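Local coordinates for protein RNA-dependent RNA Polymerase (Bombyx mori cytoplasmic polyhedrosis virus, PDB 6TZ0) that catalyses RNA-directed RNA synthesis, most likely making plus strands during transcription and complementary minus strands during genome replication, at residues M757-L760 / N761-D765; F864-R867 / G868-R872; S1144-Q1147 / L1148-L1151. All blocks are in the same frame, centred on the assembly; numbering follows the deposited sequence.

Contact 1: M757-L760 / N761-D765; sequences MMEL and NALID
L760 and I764 lie side by side on one face of the α-helix 754-766, pointing the same way, with L760 CD1 4.0 Å from I764 CG1. I764 chi1 of -72° sets CG1 anti to its carbonyl carbon, which places that branch against L760 of the preceding turn. Beneath this apolar pair run the i to i+4 bonds of the helix: I764 N donates to L760 O at 2.9 Å, and A762 N to M758 O at 3.0 Å. L763 N reaches E759 O in the same way, and the CD1 methyl of L763 passes 4.4 Å from E759 CG. Around this first shell, helix 774-786 covers the apolar face through C784 against L760 and L777 against I764, while F142 also touches L760. The carboxylate of E759 is drawn off the helix: OE2 forms salt bridges with R141 and R744, which tie this partly exposed flank to neighbouring parts of the chain. N761 turns to another side, where ND2 donates to the carbonyl oxygen of G843. N761 ND2 also sits 3.0 Å from M757 O, at an angle unsuited to a hydrogen bond; M757 O accepts instead from N761 N at 2.9 Å.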
ATOM      1  N   MET A 757       4.011  26.691   4.007  1.00 54.36           N
ATOM      2  CA  MET A 757       4.114  27.402   2.741  1.00 54.36           C
ATOM      3  C   MET A 757       4.646  26.510   1.635  1.00 54.36           C
ATOM      4  O   MET A 757       4.251  26.676   0.478  1.00 54.36           O
ATOM      5  CB  MET A 757       4.994  28.637   2.884  1.00 54.36           C
ATOM      6  CG  MET A 757       4.323  29.767   3.602  1.00 54.36           C
ATOM      7  SD  MET A 757       2.815  30.246   2.748  1.00 54.36           S
ATOM      8  CE  MET A 757       3.486  30.966   1.257  1.00 54.36           C
ATOM      9  N   MET A 758       5.518  25.554   1.965  1.00 53.51           N
ATOM     10  CA  MET A 758       5.996  24.625   0.947  1.00 53.51           C
ATOM     11  C   MET A 758       4.876  23.706   0.474  1.00 53.51           C
ATOM     12  O   MET A 758       4.763  23.422  -0.725  1.00 53.51           O
ATOM     13  CB  MET A 758       7.174  23.813   1.483  1.00 53.51           C
ATOM     14  CG  MET A 758       7.871  22.980   0.418  1.00 53.51           C
ATOM     15  SD  MET A 758       9.277  22.016   0.997  1.00 53.51           S
ATOM     16  CE  MET A 758       8.448  20.659   1.814  1.00 53.51           C
ATOM     17  N   GLU A 759       4.016  23.271   1.397  1.00 50.45           N
ATOM     18  CA  GLU A 759       2.857  22.461   1.032  1.00 50.45           C
ATOM     19  C   GLU A 759       1.861  23.255   0.198  1.00 50.45           C
ATOM     20  O   GLU A 759       1.306  22.737  -0.782  1.00 50.45           O
ATOM     21  CB  GLU A 759       2.192  21.926   2.297  1.00 50.45           C
ATOM     22  CG  GLU A 759       0.987  21.049   2.056  1.00 50.45           C
ATOM     23  CD  GLU A 759       0.391  20.520   3.345  1.00 50.45           C
ATOM     24  OE1 GLU A 759       0.917  20.852   4.428  1.00 50.45           O
ATOM     25  OE2 GLU A 759      -0.605  19.772   3.276  1.00 50.45           O
ATOM     26  N   LEU A 760       1.635  24.520   0.564  1.00 47.28           N
ATOM     27  CA  LEU A 760       0.724  25.365  -0.199  1.00 47.28           C
ATOM     28  C   LEU A 760       1.263  25.633  -1.599  1.00 47.28           C
ATOM     29  O   LEU A 760       0.504  25.589  -2.572  1.00 47.28           O
ATOM     30  CB  LEU A 760       0.463  26.667   0.567  1.00 47.28           C
ATOM     31  CG  LEU A 760      -0.627  27.675   0.176  1.00 47.28           C
ATOM     32  CD1 LEU A 760      -0.163  28.699  -0.844  1.00 47.28           C
ATOM     33  CD2 LEU A 760      -1.855  26.952  -0.350  1.00 47.28           C
ATOM     34  N   ASN A 761       2.571  25.870  -1.725  1.00 46.82           N
ATOM     35  CA  ASN A 761       3.171  26.096  -3.036  1.00 46.82           C
ATOM     36  C   ASN A 761       3.136  24.840  -3.893  1.00 46.82           C
ATOM     37  O   ASN A 761       2.927  24.926  -5.107  1.00 46.82           O
ATOM     38  CB  ASN A 761       4.607  26.591  -2.885  1.00 46.82           C
ATOM     39  CG  ASN A 761       4.678  28.027  -2.434  1.00 46.82           C
ATOM     40  OD1 ASN A 761       3.901  28.865  -2.881  1.00 46.82           O
ATOM     41  ND2 ASN A 761       5.625  28.326  -1.562  1.00 46.82           N
ATOM     42  N   ALA A 762       3.310  23.665  -3.284  1.00 43.83           N
ATOM     43  CA  ALA A 762       3.220  22.425  -4.050  1.00 43.83           C
ATOM     44  C   ALA A 762       1.798  22.172  -4.541  1.00 43.83           C
ATOM     45  O   ALA A 762       1.603  21.730  -5.677  1.00 43.83           O
ATOM     46  CB  ALA A 762       3.714  21.249  -3.214  1.00 43.83           C
ATOM     47  N   LEU A 763       0.790  22.475  -3.718  1.00 43.97           N
ATOM     48  CA  LEU A 763      -0.592  22.291  -4.159  1.00 43.97           C
ATOM     49  C   LEU A 763      -0.994  23.302  -5.227  1.00 43.97           C
ATOM     50  O   LEU A 763      -1.742  22.963  -6.158  1.00 43.97           O
ATOM     51  CB  LEU A 763      -1.532  22.387  -2.963  1.00 43.97           C
ATOM     52  CG  LEU A 763      -1.491  21.243  -1.958  1.00 43.97           C
ATOM     53  CD1 LEU A 763      -2.291  21.620  -0.747  1.00 43.97           C
ATOM     54  CD2 LEU A 763      -2.059  19.988  -2.569  1.00 43.97           C
ATOM     55  N   ILE A 764      -0.508  24.539  -5.106  1.00 44.28           N
ATOM     56  CA  ILE A 764      -0.739  25.559  -6.124  1.00 44.28           C
ATOM     57  C   ILE A 764      -0.070  25.171  -7.440  1.00 44.28           C
ATOM     58  O   ILE A 764      -0.653  25.334  -8.518  1.00 44.28           O
ATOM     59  CB  ILE A 764      -0.266  26.929  -5.596  1.00 44.28           C
ATOM     60  CG1 ILE A 764      -1.224  27.457  -4.525  1.00 44.28           C
ATOM     61  CG2 ILE A 764      -0.080  27.941  -6.692  1.00 44.28           C
ATOM     62  CD1 ILE A 764      -2.630  27.644  -5.004  1.00 44.28           C
ATOM     63  N   ASP A 765       1.136  24.601  -7.373  1.00 43.60           N
ATOM     64  CA  ASP A 765       1.799  24.134  -8.584  1.00 43.60           C
ATOM     65  C   ASP A 765       1.119  22.902  -9.169  1.00 43.60           C
ATOM     66  O   ASP A 765       1.175  22.690 -10.384  1.00 43.60           O
ATOM     67  CB  ASP A 765       3.266  23.844  -8.297  1.00 43.60           C
ATOM     68  CG  ASP A 765       4.057  25.098  -8.001  1.00 43.60           C
ATOM     69  OD1 ASP A 765       3.667  26.174  -8.496  1.00 43.60           O
ATOM     70  OD2 ASP A 765       5.068  25.008  -7.274  1.00 43.60           O
TER

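Contact 2: F864-R867 / G868-R872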
ATOM      1  N   PHE A 864       4.965  30.805 -13.211  1.00 42.35           N
ATOM      2  CA  PHE A 864       6.092  29.997 -13.646  1.00 42.35           C
ATOM      3  C   PHE A 864       7.411  30.527 -13.113  1.00 42.35           C
ATOM      4  O   PHE A 864       8.465  30.222 -13.673  1.00 42.35           O
ATOM      5  CB  PHE A 864       6.146  29.942 -15.167  1.00 42.35           C
ATOM      6  CG  PHE A 864       4.899  29.439 -15.790  1.00 42.35           C
ATOM      7  CD1 PHE A 864       4.582  28.101 -15.749  1.00 42.35           C
ATOM      8  CD2 PHE A 864       4.045  30.305 -16.433  1.00 42.35           C
ATOM      9  CE1 PHE A 864       3.443  27.646 -16.337  1.00 42.35           C
ATOM     10  CE2 PHE A 864       2.900  29.853 -17.031  1.00 42.35           C
ATOM     11  CZ  PHE A 864       2.593  28.519 -16.976  1.00 42.35           C
ATOM     12  N   THR A 865       7.382  31.322 -12.052  1.00 43.64           N
ATOM     13  CA  THR A 865       8.618  31.881 -11.538  1.00 43.64           C
ATOM     14  C   THR A 865       9.333  30.875 -10.644  1.00 43.64           C
ATOM     15  O   THR A 865       8.713  30.046  -9.972  1.00 43.64           O
ATOM     16  CB  THR A 865       8.354  33.192 -10.795  1.00 43.64           C
ATOM     17  OG1 THR A 865       9.589  33.739 -10.322  1.00 43.64           O
ATOM     18  CG2 THR A 865       7.414  32.996  -9.633  1.00 43.64           C
ATOM     19  N   ALA A 866      10.659  30.938 -10.674  1.00 44.84           N
ATOM     20  CA  ALA A 866      11.481  29.987  -9.954  1.00 44.84           C
ATOM     21  C   ALA A 866      11.511  30.326  -8.472  1.00 44.84           C
ATOM     22  O   ALA A 866      11.331  31.473  -8.061  1.00 44.84           O
ATOM     23  CB  ALA A 866      12.896  29.967 -10.520  1.00 44.84           C
ATOM     24  N   ARG A 867      11.744  29.304  -7.665  1.00 46.68           N
ATOM     25  CA  ARG A 867      11.864  29.461  -6.229  1.00 46.68           C
ATOM     26  C   ARG A 867      13.287  29.121  -5.825  1.00 46.68           C
ATOM     27  O   ARG A 867      14.163  28.934  -6.670  1.00 46.68           O
ATOM     28  CB  ARG A 867      10.850  28.590  -5.492  1.00 46.68           C
ATOM     29  CG  ARG A 867       9.431  29.053  -5.715  1.00 46.68           C
ATOM     30  CD  ARG A 867       8.431  28.211  -4.965  1.00 46.68           C
ATOM     31  NE  ARG A 867       7.077  28.711  -5.160  1.00 46.68           N
ATOM     32  CZ  ARG A 867       6.251  28.275  -6.101  1.00 46.68           C
ATOM     33  NH1 ARG A 867       5.034  28.788  -6.211  1.00 46.68           N
ATOM     34  NH2 ARG A 867       6.636  27.313  -6.922  1.00 46.68           N
ATOM     35  N   GLY A 868      13.518  29.062  -4.521  1.00 48.76           N
ATOM     36  CA  GLY A 868      14.857  28.825  -4.031  1.00 48.76           C
ATOM     37  C   GLY A 868      15.607  30.120  -3.828  1.00 48.76           C
ATOM     38  O   GLY A 868      15.033  31.107  -3.363  1.00 48.76           O
ATOM     39  N   ALA A 869      16.887  30.140  -4.196  1.00 47.00           N
ATOM     40  CA  ALA A 869      17.711  31.326  -4.014  1.00 47.00           C
ATOM     41  C   ALA A 869      17.404  32.427  -5.019  1.00 47.00           C
ATOM     42  O   ALA A 869      17.921  33.537  -4.864  1.00 47.00           O
ATOM     43  CB  ALA A 869      19.190  30.953  -4.096  1.00 47.00           C
ATOM     44  N   TYR A 870      16.582  32.155  -6.033  1.00 45.80           N
ATOM     45  CA  TYR A 870      16.236  33.172  -7.016  1.00 45.80           C
ATOM     46  C   TYR A 870      15.268  34.210  -6.454  1.00 45.80           C
ATOM     47  O   TYR A 870      15.134  35.294  -7.030  1.00 45.80           O
ATOM     48  CB  TYR A 870      15.668  32.493  -8.268  1.00 45.80           C
ATOM     49  CG  TYR A 870      15.360  33.425  -9.416  1.00 45.80           C
ATOM     50  CD1 TYR A 870      16.379  34.081 -10.092  1.00 45.80           C
ATOM     51  CD2 TYR A 870      14.053  33.627  -9.841  1.00 45.80           C
ATOM     52  CE1 TYR A 870      16.106  34.930 -11.139  1.00 45.80           C
ATOM     53  CE2 TYR A 870      13.768  34.469 -10.896  1.00 45.80           C
ATOM     54  CZ  TYR A 870      14.803  35.118 -11.540  1.00 45.80           C
ATOM     55  OH  TYR A 870      14.527  35.960 -12.592  1.00 45.80           O
ATOM     56  N   LYS A 871      14.633  33.931  -5.314  1.00 47.78           N
ATOM     57  CA  LYS A 871      13.756  34.909  -4.683  1.00 47.78           C
ATOM     58  C   LYS A 871      14.526  36.049  -4.020  1.00 47.78           C
ATOM     59  O   LYS A 871      13.924  37.067  -3.665  1.00 47.78           O
ATOM     60  CB  LYS A 871      12.860  34.216  -3.659  1.00 47.78           C
ATOM     61  CG  LYS A 871      11.900  33.219  -4.260  1.00 47.78           C
ATOM     62  CD  LYS A 871      10.897  33.911  -5.154  1.00 47.78           C
ATOM     63  CE  LYS A 871       9.932  34.733  -4.335  1.00 47.78           C
ATOM     64  NZ  LYS A 871       8.894  35.365  -5.188  1.00 47.78           N
ATOM     65  N   ARG A 872      15.844  35.906  -3.851  1.00 52.17           N
ATOM     66  CA  ARG A 872      16.650  36.965  -3.254  1.00 52.17           C
ATOM     67  C   ARG A 872      16.849  38.136  -4.213  1.00 52.17           C
ATOM     68  O   ARG A 872      17.139  39.252  -3.771  1.00 52.17           O
ATOM     69  CB  ARG A 872      17.989  36.378  -2.791  1.00 52.17           C
ATOM     70  CG  ARG A 872      18.856  37.310  -1.971  1.00 52.17           C
ATOM     71  CD  ARG A 872      20.071  36.647  -1.388  1.00 52.17           C
ATOM     72  NE  ARG A 872      20.931  37.648  -0.764  1.00 52.17           N
ATOM     73  CZ  ARG A 872      20.791  38.089   0.481  1.00 52.17           C
ATOM     74  NH1 ARG A 872      21.621  39.005   0.953  1.00 52.17           N
ATOM     75  NH2 ARG A 872      19.831  37.610   1.259  1.00 52.17           N
TER
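The Y870 ring meets T865 and A866 along its CD2-CE2 side: A866 O lies in the ring plane at the edge, 3.9 Å from Y870 CD2, and T865 OG1 is near the same plane, 4.3 Å from Y870 CE2. A866 CB approaches obliquely, 3.9 Å from Y870 CD2. L1184 and R1188 of helix 1174-1188 also touch the Y870 side chain. The motif is a short strand, 867-868, running straight into a 3-10 turn at 869-871. G868 makes the change of direction with phi of 90°; at its backbone angles a side chain would be jammed against R867 O, which calls for glycine. The turn then swings Y870 and K871 back over the incoming chain. With CG anti to the backbone N, chi1 -176°, Y870 lays its ring beside A866. K871, bent at chi2 and chi3, lays its aliphatic part along the strand: CG is 4.2 Å from R867 CA. Its NZ goes on to a salt bridge with E861 and a hydrogen bond to Y845 O. R867 donates through NE to E844 O and pairs through NH2 with D765. K871 CD rests 3.8 Å from A866 O.

Contact 3: S1144-Q1147 / L1148-L1151; sequences SPRQ and LFFL
L1148 and Q1147 form the close-packed, buried side of this turn, their side chains running alongside each other with Q1147 CG 4.1 Å from L1148 CD2. In the backbone, L1148 N donates to S1144 O over 3.0 Å in a nearly straight bond, 168° at the hydrogen. Q1147 places CG anti to its backbone N, chi1 -170°, and its chain stays extended beyond CG; this carries the buried amide away from the turn to M863 O and T865 O, both of which accept from NE2. The L1148 side chain touches Y1183 and L1187 of helix 1174-1188. The S1144-L1148 bond closes an α-turn, and residues 1145-1147 have helical backbone angles without continuing into a regular helix. On the looser flank are exposed P1145 and partly exposed R1146, although R1146 also touches D766 of helix 754-766. The R1146 guanidinium and the F1149 ring lie side by side with planes only 8° apart, but R1146 NH2 meets F1149 CE1 obliquely at 3.8 Å. The ring itself is buried and meets the ring of F732, and F1149 N is bonded weakly to Q1147 O. P1145 O lies at the ring's edge and also receives a CA-H...O contact, 3.4 Å from F1149 CA.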
ATOM      1  N   SER A1144       9.460  23.027 -10.875  1.00 44.80           N
ATOM      2  CA  SER A1144       8.752  21.783 -10.621  1.00 44.80           C
ATOM      3  C   SER A1144       8.171  21.240 -11.916  1.00 44.80           C
ATOM      4  O   SER A1144       7.832  22.011 -12.819  1.00 44.80           O
ATOM      5  CB  SER A1144       7.631  21.997  -9.592  1.00 44.80           C
ATOM      6  OG  SER A1144       6.913  20.803  -9.351  1.00 44.80           O
ATOM      7  N   PRO A1145       8.069  19.914 -12.050  1.00 42.71           N
ATOM      8  CA  PRO A1145       7.473  19.351 -13.271  1.00 42.71           C
ATOM      9  C   PRO A1145       5.982  19.609 -13.415  1.00 42.71           C
ATOM     10  O   PRO A1145       5.504  19.718 -14.548  1.00 42.71           O
ATOM     11  CB  PRO A1145       7.774  17.853 -13.146  1.00 42.71           C
ATOM     12  CG  PRO A1145       8.956  17.786 -12.264  1.00 42.71           C
ATOM     13  CD  PRO A1145       8.788  18.889 -11.276  1.00 42.71           C
ATOM     14  N   ARG A1146       5.227  19.695 -12.317  1.00 41.41           N
ATOM     15  CA  ARG A1146       3.827  20.094 -12.417  1.00 41.41           C
ATOM     16  C   ARG A1146       3.683  21.560 -12.785  1.00 41.41           C
ATOM     17  O   ARG A1146       2.647  21.959 -13.324  1.00 41.41           O
ATOM     18  CB  ARG A1146       3.098  19.828 -11.102  1.00 41.41           C
ATOM     19  CG  ARG A1146       2.961  18.371 -10.758  1.00 41.41           C
ATOM     20  CD  ARG A1146       1.954  17.720 -11.673  1.00 41.41           C
ATOM     21  NE  ARG A1146       1.780  16.303 -11.386  1.00 41.41           N
ATOM     22  CZ  ARG A1146       1.022  15.493 -12.112  1.00 41.41           C
ATOM     23  NH1 ARG A1146       0.918  14.214 -11.786  1.00 41.41           N
ATOM     24  NH2 ARG A1146       0.368  15.964 -13.163  1.00 41.41           N
ATOM     25  N   GLN A1147       4.701  22.363 -12.499  1.00 41.94           N
ATOM     26  CA  GLN A1147       4.677  23.781 -12.820  1.00 41.94           C
ATOM     27  C   GLN A1147       4.995  24.007 -14.294  1.00 41.94           C
ATOM     28  O   GLN A1147       4.314  24.777 -14.976  1.00 41.94           O
ATOM     29  CB  GLN A1147       5.673  24.508 -11.913  1.00 41.94           C
ATOM     30  CG  GLN A1147       5.613  26.012 -11.956  1.00 41.94           C
ATOM     31  CD  GLN A1147       6.599  26.651 -11.006  1.00 41.94           C
ATOM     32  OE1 GLN A1147       7.420  25.968 -10.398  1.00 41.94           O
ATOM     33  NE2 GLN A1147       6.508  27.962 -10.856  1.00 41.94           N
ATOM     34  N   LEU A1148       6.042  23.351 -14.789  1.00 41.10           N
ATOM     35  CA  LEU A1148       6.444  23.412 -16.197  1.00 41.10           C
ATOM     36  C   LEU A1148       5.978  22.138 -16.902  1.00 41.10           C
ATOM     37  O   LEU A1148       6.771  21.290 -17.305  1.00 41.10           O
ATOM     38  CB  LEU A1148       7.961  23.586 -16.306  1.00 41.10           C
ATOM     39  CG  LEU A1148       8.726  24.916 -16.198  1.00 41.10           C
ATOM     40  CD1 LEU A1148       8.537  25.806 -17.375  1.00 41.10           C
ATOM     41  CD2 LEU A1148       8.323  25.697 -14.985  1.00 41.10           C
ATOM     42  N   PHE A1149       4.660  22.016 -17.049  1.00 36.75           N
ATOM     43  CA  PHE A1149       4.056  20.747 -17.450  1.00 36.75           C
ATOM     44  C   PHE A1149       4.227  20.485 -18.947  1.00 36.75           C
ATOM     45  O   PHE A1149       4.834  19.487 -19.341  1.00 36.75           O
ATOM     46  CB  PHE A1149       2.583  20.753 -17.040  1.00 36.75           C
ATOM     47  CG  PHE A1149       1.843  19.474 -17.300  1.00 36.75           C
ATOM     48  CD1 PHE A1149       1.961  18.401 -16.435  1.00 36.75           C
ATOM     49  CD2 PHE A1149       0.982  19.368 -18.373  1.00 36.75           C
ATOM     50  CE1 PHE A1149       1.266  17.229 -16.665  1.00 36.75           C
ATOM     51  CE2 PHE A1149       0.286  18.204 -18.604  1.00 36.75           C
ATOM     52  CZ  PHE A1149       0.427  17.132 -17.750  1.00 36.75           C
ATOM     53  N   PHE A1150       3.699  21.368 -19.794  1.00 35.48           N
ATOM     54  CA  PHE A1150       3.952  21.305 -21.231  1.00 35.48           C
ATOM     55  C   PHE A1150       5.187  22.076 -21.668  1.00 35.48           C
ATOM     56  O   PHE A1150       5.607  21.933 -22.819  1.00 35.48           O
ATOM     57  CB  PHE A1150       2.765  21.840 -22.040  1.00 35.48           C
ATOM     58  CG  PHE A1150       1.641  20.868 -22.198  1.00 35.48           C
ATOM     59  CD1 PHE A1150       1.764  19.791 -23.055  1.00 35.48           C
ATOM     60  CD2 PHE A1150       0.443  21.065 -21.545  1.00 35.48           C
ATOM     61  CE1 PHE A1150       0.725  18.902 -23.219  1.00 35.48           C
ATOM     62  CE2 PHE A1150      -0.600  20.185 -21.708  1.00 35.48           C
ATOM     63  CZ  PHE A1150      -0.459  19.102 -22.549  1.00 35.48           C
ATOM     64  N   LEU A1151       5.774  22.880 -20.797  1.00 37.59           N
ATOM     65  CA  LEU A1151       6.850  23.774 -21.182  1.00 37.59           C
ATOM     66  C   LEU A1151       8.209  23.117 -20.955  1.00 37.59           C
ATOM     67  O   LEU A1151       8.337  22.118 -20.249  1.00 37.59           O
ATOM     68  CB  LEU A1151       6.745  25.081 -20.407  1.00 37.59           C
ATOM     69  CG  LEU A1151       5.928  26.263 -20.917  1.00 37.59           C
ATOM     70  CD1 LEU A1151       6.575  26.747 -22.178  1.00 37.59           C
ATOM     71  CD2 LEU A1151       4.466  25.932 -21.158  1.00 37.59           C
TER

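Overall arrangement
From the N terminus the chain first reaches contact 1, within helix 754-766, then contact 2 where strand 867-868 enters its 3-10 turn, and finally contact 3 just after strand 1141-1142. Each closes only a local turn; the three follow in series, neither nesting nor crossing. Their centres are about 14 to 15 Å apart and every pair touches. D765, at the end of contact 1, ties the helix to both C-terminal segments, through its salt bridge to R867 and through D765 O, which packs 3.5 Å from R1146 CB. Backbone bonds between R867 and V1142 hold contact 2 beside strand 1141-1142, which leads into contact 3, and helix 1174-1188 touches both.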